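Putative phosphomethylpyrimidine kinase (Bacteroides thetaiotaomicron, PDB 3MBH) probably phosphorylates pyridoxal and related B6 vitamers with ATP, as a ribokinase-like kinase that binds pyridoxal in its pocket. Local coordinates at residues A[171-175]-A[199-203]. Numbering follows the deposited sequence.
Sequences LRLLS and YAYNR
S175 OG, buried at the end of helix 164-176, lies 3.1 Å from NH1 of R203 and is hydrogen-bonded to the carbonyl oxygen of P179. The R203 chain, bent at chi3 (51°), curves round S175 OG and brings NH1 to the helix end; NH1 is hydrogen-bonded to the carbonyl oxygen of G178, so the loop leaving the helix helps to fix both groups. S175 also meets the ring of Y201: OG comes up in the ring plane at the edge, 3.8 Å from CE2, with S175 CB equally close to that carbon. With CG anti to the backbone N, the Y201 ring slants across the helix side, past S175, with its hydroxyl near R172. The approach of R172 is doubtful, as it rests on one of two conformers; in it the guanidinium and Y201 ring planes are 85° apart. The phenol hydroxyl is hydrogen-bonded to N206 OD1. At the other end of the contact L171 settles on the strand, its CB 3.7 Å from Y201 CB and its CD1 4.1 Å from Y199 CB. The contact, away from the pyridoxal pocket, joins a helix to the antiparallel part of the mixed sheet in this ribokinase-like alpha/beta fold. The axes of 171-175 and 199-202 are 46° apart, with L171 also touching V182 and I184 of the adjoining antiparallel strand 181-189, while A200 points away to helix 241-257 on the opposite face of the sheet.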
loop_
_atom_site.group_PDB
_atom_site.type_symbol
_atom_site.label_atom_id
_atom_site.label_comp_id
_atom_site.label_asym_id
_atom_site.label_seq_id
_atom_site.Cartn_x
_atom_site.Cartn_y
_atom_site.Cartn_z
ATOM N N LEU A 171 -22.225 26.498 19.374
ATOM C CA LEU A 171 -22.066 25.017 19.426
ATOM C C LEU A 171 -22.940 24.441 20.555
ATOM O O LEU A 171 -23.680 23.495 20.373
ATOM C CB LEU A 171 -20.593 24.645 19.608
ATOM C CG LEU A 171 -19.699 24.791 18.365
ATOM C CD1 LEU A 171 -18.296 24.793 18.833
ATOM C CD2 LEU A 171 -19.903 23.649 17.309
ATOM N N ARG A 172 -22.834 25.057 21.715
ATOM C CA ARG A 172 -23.593 24.629 22.863
ATOM C C ARG A 172 -25.117 24.795 22.655
ATOM O O ARG A 172 -25.881 23.916 23.061
ATOM C CB ARG A 172 -23.069 25.385 24.088
ATOM C CG ARG A 172 -23.801 25.136 25.360
ATOM C CD ARG A 172 -23.816 23.675 25.694
ATOM N NE ARG A 172 -24.261 23.468 27.061
ATOM C CZ ARG A 172 -24.205 22.297 27.678
ATOM N NH1 ARG A 172 -23.771 21.218 27.023
ATOM N NH2 ARG A 172 -24.618 22.200 28.935
ATOM N N LEU A 173 -25.554 25.896 22.026
ATOM C CA LEU A 173 -26.995 26.150 21.799
ATOM C C LEU A 173 -27.565 25.086 20.881
ATOM O O LEU A 173 -28.652 24.578 21.114
ATOM C CB LEU A 173 -27.260 27.496 21.128
ATOM C CG LEU A 173 -27.176 28.790 21.906
ATOM C CD1 LEU A 173 -27.496 29.939 20.937
ATOM C CD2 LEU A 173 -28.131 28.836 23.133
ATOM N N LEU A 174 -26.822 24.756 19.827
ATOM C CA LEU A 174 -27.210 23.691 18.952
ATOM C C LEU A 174 -27.190 22.314 19.642
ATOM O O LEU A 174 -28.089 21.499 19.425
ATOM C CB LEU A 174 -26.369 23.710 17.664
ATOM C CG LEU A 174 -26.659 24.812 16.620
ATOM C CD1 LEU A 174 -25.701 24.579 15.435
ATOM C CD2 LEU A 174 -28.111 24.840 16.187
ATOM N N SER A 175 -26.203 22.049 20.499
ATOM C CA SER A 175 -26.170 20.751 21.201
ATOM C C SER A 175 -27.340 20.620 22.184
ATOM O O SER A 175 -27.896 19.551 22.363
ATOM C CB SER A 175 -24.892 20.568 21.968
ATOM O OG SER A 175 -24.927 19.331 22.641
ATOM N N TYR A 199 -15.108 24.282 13.700
ATOM C CA TYR A 199 -15.266 24.273 15.147
ATOM C C TYR A 199 -16.167 23.084 15.480
ATOM O O TYR A 199 -16.993 22.686 14.644
ATOM C CB TYR A 199 -15.899 25.557 15.617
ATOM C CG TYR A 199 -15.026 26.774 15.538
ATOM C CD1 TYR A 199 -14.789 27.432 14.321
ATOM C CD2 TYR A 199 -14.460 27.319 16.703
ATOM C CE1 TYR A 199 -13.979 28.591 14.291
ATOM C CE2 TYR A 199 -13.698 28.463 16.675
ATOM C CZ TYR A 199 -13.436 29.082 15.475
ATOM O OH TYR A 199 -12.680 30.244 15.513
ATOM N N ALA A 200 -15.954 22.456 16.643
ATOM C CA ALA A 200 -16.778 21.301 17.047
ATOM C C ALA A 200 -16.903 21.237 18.566
ATOM O O ALA A 200 -16.045 21.754 19.344
ATOM C CB ALA A 200 -16.190 19.999 16.529
ATOM N N TYR A 201 -17.980 20.596 18.980
ATOM C CA TYR A 201 -18.267 20.383 20.382
ATOM C C TYR A 201 -18.769 18.943 20.574
ATOM O O TYR A 201 -19.510 18.426 19.776
ATOM C CB TYR A 201 -19.257 21.417 20.867
ATOM C CG TYR A 201 -19.756 21.145 22.237
ATOM C CD1 TYR A 201 -18.944 21.345 23.308
ATOM C CD2 TYR A 201 -21.055 20.693 22.454
ATOM C CE1 TYR A 201 -19.359 21.072 24.587
ATOM C CE2 TYR A 201 -21.501 20.420 23.711
ATOM C CZ TYR A 201 -20.652 20.633 24.783
ATOM O OH TYR A 201 -21.039 20.398 26.052
ATOM N N ASN A 202 -18.317 18.299 21.634
ATOM C CA ASN A 202 -18.770 16.958 22.007
ATOM C C ASN A 202 -19.326 17.113 23.405
ATOM O O ASN A 202 -18.588 17.408 24.363
ATOM C CB ASN A 202 -17.604 15.944 21.982
ATOM C CG ASN A 202 -18.070 14.523 22.042
ATOM O OD1 ASN A 202 -19.214 14.250 22.383
ATOM N ND2 ASN A 202 -17.201 13.605 21.704
ATOM N N ARG A 203 -20.616 16.915 23.538
ATOM C CA ARG A 203 -21.256 17.048 24.851
ATOM C C ARG A 203 -20.685 15.962 25.775
ATOM O O ARG A 203 -20.524 16.170 26.955
ATOM C CB ARG A 203 -22.782 16.914 24.716
ATOM C CG ARG A 203 -23.566 17.229 26.036
ATOM C CD ARG A 203 -25.099 17.245 25.807
ATOM N NE ARG A 203 -25.570 16.035 25.112
ATOM C CZ ARG A 203 -26.373 15.996 24.027
ATOM N NH1 ARG A 203 -26.864 17.113 23.485
ATOM N NH2 ARG A 203 -26.710 14.811 23.477
#